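Local atomic coordinates of putative uncharacterized protein (Xanthomonas oryzae pv. oryzae, PDB entry 4KL0), a protein that probably hydrolyses the N-glycosidic bonds of nucleosides, as its calcium-dependent relatives do, although its own function is not established. Residues 45-53 against 365-373; 100-110 against 197-205. All blocks are in the same frame, centred on the assembly; numbering follows the deposited sequence.

Overall arrangement
Both contacts belong to a single domain built round a mixed, mainly parallel sheet. Contact 1 joins helix 41-54, which follows the inner strand 28-34, to the C-terminal helix 358-372. Contact 2 is nested within the loop that contact 1 closes: it brings the region after edge strand 93-96, including helix 104-110, against helix 198-202 and the start of helix 204-216, beyond strand 172-178. Their centres are 29 Å apart, on opposite sides of the chain's centre, and their nearest atoms about 10 Å. Contact 1 is buried and ties the C-terminal helix to an early one that carries the calcium ligand Asp42, but the ion lies nearer contact 2, about 6 Å from the Tyr198 side chain.

Contact 1. Residues 45-53 against 365-373; sequences TYTIAKQLQ and LSALAKAAL
The ammonium nitrogen of Lys50 serves two carbonyl groups: it makes a weak hydrogen bond to Ala372 O, with NZ 3.4 Å away, and a second to Leu87 O in a neighbouring loop. Two bends in the lysine chain, at chi2 and chi4, bring NZ round to the C-terminal end of helix 358-372, while CG lies against the methyl of Ala372. That methyl is pressed hard against the other helix, Ala372 CB lying 3.0 Å from Thr47 O, a short and probably strained approach. Thr47 turns its CG2 toward the same corner, touching Ala372 and the isobutyl group of Leu373, which crosses it at about a right angle; its OG1 bonds back to Val43 O within its own helix. One turn further on, the bend of Gln51 at chi2 (63°) lays the carboxamide alongside Ala371, with OE1 3.3 Å from Ala371 CB. The amide NE2 bonds to Asp55, and the stem of the chain rests on Leu368, where Gln51 CG is 3.8 Å from CD2. Leu368 also fits beside Ile48, whose CG2 lies 3.9 Å from Leu368 CB, and its CD2 meets CD2 of Leu52. Ile48 CD1 extends the apolar strip to Leu365 CD2. The axes of helix segments 45-53 and 365-372 cross at 79° and approach to 7.6 Å, consistent with the alanines at 369 and 372, whose CA atoms lie among the nearest to the other helix. The contact is therefore held chiefly by buried methyl and methylene surfaces, with its polar interaction confined to the helix end, where the lysine charge probably stabilises the carbonyl of Ala372.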
loop_
_atom_site.group_PDB
_atom_site.type_symbol
_atom_site.label_atom_id
_atom_site.label_comp_id
_atom_site.label_asym_id
_atom_site.label_seq_id
_atom_site.Cartn_x
_atom_site.Cartn_y
_atom_site.Cartn_z
ATOM N N THR A 45 -5.484 -0.480 -1.877
ATOM C CA THR A 45 -4.531 -0.111 -2.928
ATOM C C THR A 45 -4.794 -0.925 -4.197
ATOM O O THR A 45 -4.713 -0.381 -5.315
ATOM C CB THR A 45 -3.081 -0.368 -2.447
ATOM O OG1 THR A 45 -2.906 0.268 -1.193
ATOM C CG2 THR A 45 -2.067 0.180 -3.451
ATOM N N TYR A 46 -5.089 -2.231 -4.075
ATOM C CA TYR A 46 -5.346 -3.050 -5.254
ATOM C C TYR A 46 -6.587 -2.490 -5.961
ATOM O O TYR A 46 -6.663 -2.448 -7.214
ATOM C CB TYR A 46 -5.648 -4.514 -4.888
ATOM C CG TYR A 46 -4.605 -5.232 -4.069
ATOM C CD1 TYR A 46 -3.297 -4.756 -3.976
ATOM C CD2 TYR A 46 -4.917 -6.371 -3.379
ATOM C CE1 TYR A 46 -2.343 -5.400 -3.173
ATOM C CE2 TYR A 46 -3.992 -7.035 -2.615
ATOM C CZ TYR A 46 -2.703 -6.556 -2.503
ATOM O OH TYR A 46 -1.844 -7.226 -1.678
ATOM N N THR A 47 -7.582 -2.078 -5.141
ATOM C CA THR A 47 -8.855 -1.544 -5.684
ATOM C C THR A 47 -8.649 -0.236 -6.462
ATOM O O THR A 47 -9.075 -0.133 -7.615
ATOM C CB THR A 47 -9.871 -1.353 -4.580
ATOM O OG1 THR A 47 -10.075 -2.618 -3.944
ATOM C CG2 THR A 47 -11.228 -0.897 -5.119
ATOM N N ILE A 48 -7.968 0.744 -5.859
ATOM C CA ILE A 48 -7.661 1.912 -6.679
ATOM C C ILE A 48 -6.738 1.646 -7.853
ATOM O O ILE A 48 -6.869 2.325 -8.865
ATOM C CB ILE A 48 -7.176 3.113 -5.918
ATOM C CG1 ILE A 48 -5.801 2.901 -5.317
ATOM C CG2 ILE A 48 -8.196 3.489 -4.776
ATOM C CD1 ILE A 48 -5.134 4.212 -4.884
ATOM N N ALA A 49 -5.830 0.668 -7.749
ATOM C CA ALA A 49 -4.990 0.300 -8.894
ATOM C C ALA A 49 -5.845 -0.210 -10.045
ATOM O O ALA A 49 -5.491 0.030 -11.200
ATOM C CB ALA A 49 -3.942 -0.735 -8.530
ATOM N N LYS A 50 -6.926 -0.932 -9.758
ATOM C CA LYS A 50 -7.796 -1.383 -10.853
ATOM C C LYS A 50 -8.288 -0.224 -11.686
ATOM O O LYS A 50 -8.230 -0.305 -12.924
ATOM C CB LYS A 50 -8.996 -2.171 -10.320
ATOM C CG LYS A 50 -10.141 -2.317 -11.282
ATOM C CD LYS A 50 -9.731 -3.072 -12.531
ATOM C CE LYS A 50 -10.952 -3.080 -13.479
ATOM N NZ LYS A 50 -12.237 -3.363 -12.716
ATOM N N GLN A 51 -8.726 0.863 -11.041
ATOM C CA GLN A 51 -9.236 1.995 -11.793
ATOM C C GLN A 51 -8.095 2.718 -12.494
ATOM O O GLN A 51 -8.236 3.194 -13.626
ATOM C CB GLN A 51 -9.997 2.975 -10.896
ATOM C CG GLN A 51 -10.640 4.091 -11.705
ATOM C CD GLN A 51 -11.679 3.620 -12.676
ATOM O OE1 GLN A 51 -12.289 2.530 -12.536
ATOM N NE2 GLN A 51 -11.893 4.444 -13.688
ATOM N N LEU A 52 -6.950 2.840 -11.826
ATOM C CA LEU A 52 -5.828 3.483 -12.470
ATOM C C LEU A 52 -5.370 2.694 -13.691
ATOM O O LEU A 52 -4.906 3.297 -14.661
ATOM C CB LEU A 52 -4.691 3.718 -11.466
ATOM C CG LEU A 52 -5.068 4.770 -10.440
ATOM C CD1 LEU A 52 -4.133 4.583 -9.214
ATOM C CD2 LEU A 52 -4.995 6.240 -10.977
ATOM N N GLN A 53 -5.462 1.367 -13.650
ATOM C CA GLN A 53 -5.134 0.550 -14.819
ATOM C C GLN A 53 -6.195 0.738 -15.888
ATOM O O GLN A 53 -5.862 0.943 -17.079
ATOM C CB GLN A 53 -5.055 -0.935 -14.423
ATOM C CG GLN A 53 -4.638 -1.830 -15.569
ATOM C CD GLN A 53 -3.948 -3.080 -15.120
ATOM O OE1 GLN A 53 -3.228 -3.078 -14.085
ATOM N NE2 GLN A 53 -4.189 -4.197 -15.840
ATOM N N LEU A 365 -9.455 9.340 -3.831
ATOM C CA LEU A 365 -9.476 7.951 -3.332
ATOM C C LEU A 365 -10.886 7.385 -3.417
ATOM O O LEU A 365 -11.059 6.264 -3.915
ATOM C CB LEU A 365 -8.967 7.861 -1.881
ATOM C CG LEU A 365 -7.462 8.089 -1.750
ATOM C CD1 LEU A 365 -7.105 8.385 -0.279
ATOM C CD2 LEU A 365 -6.579 6.920 -2.249
ATOM N N SER A 366 -11.920 8.132 -2.983
ATOM C CA SER A 366 -13.300 7.625 -3.074
ATOM C C SER A 366 -13.721 7.397 -4.544
ATOM O O SER A 366 -14.309 6.355 -4.871
ATOM C CB SER A 366 -14.274 8.562 -2.317
ATOM O OG SER A 366 -15.629 8.088 -2.439
ATOM N N ALA A 367 -13.429 8.371 -5.411
ATOM C CA ALA A 367 -13.755 8.224 -6.847
ATOM C C ALA A 367 -13.127 6.984 -7.472
ATOM O O ALA A 367 -13.821 6.200 -8.145
ATOM C CB ALA A 367 -13.385 9.479 -7.624
ATOM N N LEU A 368 -11.825 6.781 -7.225
ATOM C CA LEU A 368 -11.158 5.645 -7.816
ATOM C C LEU A 368 -11.715 4.320 -7.280
ATOM O O LEU A 368 -11.930 3.401 -8.062
ATOM C CB LEU A 368 -9.654 5.756 -7.570
ATOM C CG LEU A 368 -8.895 6.928 -8.222
ATOM C CD1 LEU A 368 -7.536 7.059 -7.563
ATOM C CD2 LEU A 368 -8.708 6.709 -9.735
ATOM N N ALA A 369 -11.924 4.211 -5.960
ATOM C CA ALA A 369 -12.393 2.934 -5.433
ATOM C C ALA A 369 -13.812 2.619 -5.929
ATOM O O ALA A 369 -14.113 1.477 -6.349
ATOM C CB ALA A 369 -12.347 2.925 -3.987
ATOM N N LYS A 370 -14.680 3.628 -5.964
ATOM C CA LYS A 370 -16.049 3.339 -6.447
ATOM C C LYS A 370 -16.083 2.972 -7.919
ATOM O O LYS A 370 -16.828 2.042 -8.321
ATOM C CB LYS A 370 -17.001 4.524 -6.237
ATOM C CG LYS A 370 -17.325 4.833 -4.810
ATOM C CD LYS A 370 -18.064 6.172 -4.763
ATOM C CE LYS A 370 -18.697 6.438 -3.414
ATOM N NZ LYS A 370 -19.564 7.706 -3.468
ATOM N N ALA A 371 -15.289 3.665 -8.743
ATOM C CA ALA A 371 -15.263 3.355 -10.181
ATOM C C ALA A 371 -14.717 1.938 -10.425
ATOM O O ALA A 371 -15.197 1.206 -11.310
ATOM C CB ALA A 371 -14.452 4.428 -10.955
ATOM N N ALA A 372 -13.751 1.528 -9.591
ATOM C CA ALA A 372 -13.077 0.254 -9.749
ATOM C C ALA A 372 -14.053 -0.898 -9.484
ATOM O O ALA A 372 -13.854 -2.011 -10.001
ATOM C CB ALA A 372 -11.840 0.178 -8.777
ATOM N N LEU A 373 -15.067 -0.647 -8.656
ATOM C CA LEU A 373 -15.955 -1.716 -8.201
ATOM C C LEU A 373 -17.281 -1.770 -8.961
ATOM O O LEU A 373 -18.186 -2.464 -8.531
ATOM C CB LEU A 373 -16.216 -1.623 -6.715
ATOM C CG LEU A 373 -14.930 -1.620 -5.894
ATOM C CD1 LEU A 373 -15.237 -1.205 -4.442
ATOM C CD2 LEU A 373 -14.363 -3.024 -5.935
#

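Contact 2. Residues 100-110 against 197-205; sequences YPMTSTQAREH and AYNNATDIH
Tyr100 runs alongside Asp203, the two side chains passing in opposite directions with ring and carboxylate planes 20° apart. Tyr100 CB starts the contact 3.4 Å from Asp203 OD2, an oxygen that also bonds to Thr155. Further out, Tyr100 CD1 and CE1 pass Thr202 O obliquely, CE1 at 3.4 Å, and CZ lies near the Thr202 methyl. At the tip, Tyr100 OH shares a short 2.6 Å hydrogen bond with His110 ND1, in the plane of the tyrosine ring, and is also bonded to Gly68 N. This pairing helps to fix the rotation of the imidazole, which presents CE1 at its edge to Thr202 O and has Gln106 CB over one face. Thr202 O also takes a 2.6 Å hydrogen bond from the oxygen of a water that donates to Pro101 O as well and accepts a longer bond from Gln106 NE2. A capping box sets the glutamine: Thr103 N donates to Gln106 OE1, Gln106 N to Thr103 OG1, so OE1 is engaged at the helix start while NE2 is left facing the water.

At the other end, Tyr198 OH donates to Glu109 OE2 at 2.7 Å. The carboxylate stands nearly perpendicular to the phenol ring, at 83°, and the hydroxyl meets the oxygen from above the carboxylate plane. Glu109 reaches it by a bend at chi2 (74°). Lys38 makes a cation-pi contact with Tyr198, whose side chain lies about 4 Å from that of the calcium ligand Asp35 and about 6 Å from the bound calcium ion. His205 binds a second calcium ion that is absent from this chain. The Tyr198-Glu109 end thus lies beside the calcium site, consistent with the metal-centred pocket of the nucleoside hydrolase fold.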
loop_
_atom_site.group_PDB
_atom_site.type_symbol
_atom_site.label_atom_id
_atom_site.label_comp_id
_atom_site.label_asym_id
_atom_site.label_seq_id
_atom_site.Cartn_x
_atom_site.Cartn_y
_atom_site.Cartn_z
ATOM N N TYR A 100 12.390 -14.640 5.734
ATOM C CA TYR A 100 13.166 -13.588 6.309
ATOM C C TYR A 100 13.176 -13.839 7.800
ATOM O O TYR A 100 12.374 -14.610 8.317
ATOM C CB TYR A 100 12.535 -12.207 5.907
ATOM C CG TYR A 100 11.188 -11.976 6.516
ATOM C CD1 TYR A 100 11.058 -11.376 7.754
ATOM C CD2 TYR A 100 10.068 -12.438 5.868
ATOM C CE1 TYR A 100 9.798 -11.184 8.324
ATOM C CE2 TYR A 100 8.823 -12.272 6.401
ATOM C CZ TYR A 100 8.701 -11.667 7.640
ATOM O OH TYR A 100 7.438 -11.501 8.185
ATOM N N PRO A 101 14.091 -13.201 8.532
ATOM C CA PRO A 101 14.214 -13.464 9.975
ATOM C C PRO A 101 13.051 -12.898 10.824
ATOM O O PRO A 101 12.637 -11.771 10.557
ATOM C CB PRO A 101 15.533 -12.784 10.325
ATOM C CG PRO A 101 15.729 -11.744 9.300
ATOM C CD PRO A 101 15.123 -12.289 8.014
ATOM N N MET A 102 12.518 -13.679 11.778
ATOM C CA MET A 102 11.381 -13.310 12.650
ATOM C C MET A 102 11.663 -13.705 14.109
ATOM O O MET A 102 11.858 -14.889 14.392
ATOM C CB MET A 102 10.092 -14.055 12.196
ATOM C CG MET A 102 8.974 -13.253 11.479
ATOM S SD MET A 102 7.486 -14.208 10.979
ATOM C CE MET A 102 8.288 -15.304 9.821
ATOM N N THR A 103 11.686 -12.757 15.041
ATOM C CA THR A 103 11.734 -13.093 16.452
ATOM C C THR A 103 10.381 -13.675 16.883
ATOM O O THR A 103 9.394 -13.677 16.104
ATOM C CB THR A 103 11.942 -11.831 17.290
ATOM O OG1 THR A 103 10.777 -10.975 17.166
ATOM C CG2 THR A 103 13.169 -11.083 16.805
ATOM N N SER A 104 10.317 -14.153 18.128
ATOM C CA SER A 104 9.053 -14.662 18.653
ATOM C C SER A 104 8.034 -13.535 18.776
ATOM O O SER A 104 6.842 -13.763 18.598
ATOM C CB SER A 104 9.233 -15.354 20.013
ATOM O OG SER A 104 9.820 -14.454 20.940
ATOM N N THR A 105 8.489 -12.317 19.075
ATOM C CA THR A 105 7.564 -11.213 19.196
ATOM C C THR A 105 7.016 -10.897 17.821
ATOM O O THR A 105 5.801 -10.678 17.653
ATOM C CB THR A 105 8.211 -9.952 19.836
ATOM O OG1 THR A 105 8.560 -10.238 21.196
ATOM C CG2 THR A 105 7.202 -8.811 19.851
ATOM N N GLN A 106 7.875 -10.952 16.807
ATOM C CA GLN A 106 7.365 -10.701 15.465
ATOM C C GLN A 106 6.418 -11.792 15.009
ATOM O O GLN A 106 5.462 -11.503 14.290
ATOM C CB GLN A 106 8.493 -10.549 14.457
ATOM C CG GLN A 106 9.322 -9.315 14.679
ATOM C CD GLN A 106 10.469 -9.246 13.724
ATOM O OE1 GLN A 106 11.279 -10.183 13.672
ATOM N NE2 GLN A 106 10.570 -8.143 12.960
ATOM N N ALA A 107 6.684 -13.042 15.396
ATOM C CA ALA A 107 5.884 -14.179 14.902
ATOM C C ALA A 107 4.404 -13.928 15.146
ATOM O O ALA A 107 3.558 -14.079 14.256
ATOM C CB ALA A 107 6.336 -15.484 15.527
ATOM N N ARG A 108 4.082 -13.480 16.343
ATOM C CA ARG A 108 2.718 -13.149 16.653
ATOM C C ARG A 108 2.122 -12.074 15.740
ATOM O O ARG A 108 1.049 -12.235 15.171
ATOM C CB ARG A 108 2.694 -12.690 18.126
ATOM C CG ARG A 108 1.396 -12.712 18.786
ATOM C CD ARG A 108 1.591 -11.988 20.135
ATOM N NE ARG A 108 0.457 -12.206 21.009
ATOM C CZ ARG A 108 0.493 -12.051 22.325
ATOM N NH1 ARG A 108 1.626 -11.660 22.917
ATOM N NH2 ARG A 108 -0.598 -12.295 23.047
ATOM N N GLU A 109 2.818 -10.953 15.585
ATOM C CA GLU A 109 2.262 -9.883 14.766
ATOM C C GLU A 109 2.290 -10.206 13.265
ATOM O O GLU A 109 1.416 -9.830 12.517
ATOM C CB GLU A 109 2.986 -8.557 15.036
ATOM C CG GLU A 109 2.937 -7.511 13.850
ATOM C CD GLU A 109 1.590 -6.775 13.589
ATOM O OE1 GLU A 109 1.015 -6.145 14.528
ATOM O OE2 GLU A 109 1.123 -6.787 12.412
ATOM N N HIS A 110 3.300 -10.951 12.820
ATOM C CA HIS A 110 3.452 -11.144 11.379
ATOM C C HIS A 110 2.557 -12.285 10.911
ATOM O O HIS A 110 2.483 -12.563 9.694
ATOM C CB HIS A 110 4.895 -11.544 11.041
ATOM C CG HIS A 110 5.908 -10.448 11.223
ATOM N ND1 HIS A 110 7.111 -10.442 10.560
ATOM C CD2 HIS A 110 5.855 -9.293 11.939
ATOM C CE1 HIS A 110 7.769 -9.328 10.851
ATOM N NE2 HIS A 110 7.043 -8.631 11.721
ATOM N N ALA A 197 9.441 2.540 11.770
ATOM C CA ALA A 197 8.339 2.580 10.812
ATOM C C ALA A 197 7.978 1.136 10.477
ATOM O O ALA A 197 8.872 0.349 10.204
ATOM C CB ALA A 197 8.758 3.316 9.498
ATOM N N TYR A 198 6.682 0.838 10.448
ATOM C CA TYR A 198 6.204 -0.556 10.398
ATOM C C TYR A 198 6.836 -1.362 9.257
ATOM O O TYR A 198 7.370 -2.479 9.468
ATOM C CB TYR A 198 4.653 -0.572 10.268
ATOM C CG TYR A 198 4.075 -1.991 10.288
ATOM C CD1 TYR A 198 3.579 -2.547 11.468
ATOM C CD2 TYR A 198 4.025 -2.746 9.131
ATOM C CE1 TYR A 198 3.057 -3.856 11.500
ATOM C CE2 TYR A 198 3.538 -4.044 9.129
ATOM C CZ TYR A 198 3.050 -4.596 10.328
ATOM O OH TYR A 198 2.562 -5.901 10.311
ATOM N N ASN A 199 6.773 -0.820 8.048
ATOM C CA ASN A 199 7.281 -1.587 6.904
ATOM C C ASN A 199 8.795 -1.777 6.960
ATOM O O ASN A 199 9.342 -2.750 6.489
ATOM C CB ASN A 199 6.883 -1.016 5.570
ATOM C CG ASN A 199 5.380 -1.195 5.330
ATOM O OD1 ASN A 199 4.788 -2.181 5.866
ATOM N ND2 ASN A 199 4.748 -0.258 4.616
ATOM N N ASN A 200 9.494 -0.791 7.491
ATOM C CA ASN A 200 10.937 -1.023 7.582
ATOM C C ASN A 200 11.252 -2.106 8.615
ATOM O O ASN A 200 12.132 -2.942 8.379
ATOM C CB ASN A 200 11.661 0.241 8.042
ATOM C CG ASN A 200 11.582 1.399 7.065
ATOM O OD1 ASN A 200 11.478 1.248 5.851
ATOM N ND2 ASN A 200 11.708 2.606 7.623
ATOM N N ALA A 201 10.522 -2.074 9.751
ATOM C CA ALA A 201 10.723 -2.997 10.901
ATOM C C ALA A 201 10.349 -4.450 10.605
ATOM O O ALA A 201 10.865 -5.350 11.288
ATOM C CB ALA A 201 9.953 -2.507 12.072
ATOM N N THR A 202 9.567 -4.674 9.541
ATOM C CA THR A 202 9.248 -6.056 9.140
ATOM C C THR A 202 10.526 -6.855 8.886
ATOM O O THR A 202 10.642 -8.007 9.342
ATOM C CB THR A 202 8.333 -6.099 7.897
ATOM O OG1 THR A 202 7.049 -5.532 8.225
ATOM C CG2 THR A 202 8.141 -7.560 7.439
ATOM N N ASP A 203 11.485 -6.245 8.168
ATOM C CA ASP A 203 12.802 -6.873 7.938
ATOM C C ASP A 203 13.756 -5.679 7.806
ATOM O O ASP A 203 13.950 -5.121 6.706
ATOM C CB ASP A 203 12.765 -7.745 6.681
ATOM C CG ASP A 203 14.111 -8.374 6.326
ATOM O OD1 ASP A 203 15.156 -8.022 6.967
ATOM O OD2 ASP A 203 14.115 -9.191 5.367
ATOM N N ILE A 204 14.346 -5.303 8.932
ATOM C CA ILE A 204 15.099 -4.035 8.943
ATOM C C ILE A 204 16.388 -4.115 8.108
ATOM O O ILE A 204 16.784 -3.090 7.536
ATOM C CB ILE A 204 15.352 -3.541 10.361
ATOM C CG1 ILE A 204 15.878 -2.090 10.311
ATOM C CG2 ILE A 204 16.361 -4.466 11.033
ATOM C CD1 ILE A 204 14.938 -1.101 9.659
ATOM N N HIS A 205 17.018 -5.295 8.032
ATOM C CA HIS A 205 18.250 -5.458 7.236
ATOM C C HIS A 205 17.947 -5.347 5.780
ATOM O O HIS A 205 18.686 -4.686 5.053
ATOM C CB HIS A 205 18.934 -6.796 7.531
ATOM C CG HIS A 205 19.151 -6.991 8.996
ATOM N ND1 HIS A 205 19.873 -6.085 9.749
ATOM C CD2 HIS A 205 18.628 -7.882 9.870
ATOM C CE1 HIS A 205 19.830 -6.440 11.021
ATOM N NE2 HIS A 205 19.093 -7.535 11.120
HETATM O O HOH W 1 12.650 -9.111 10.628
#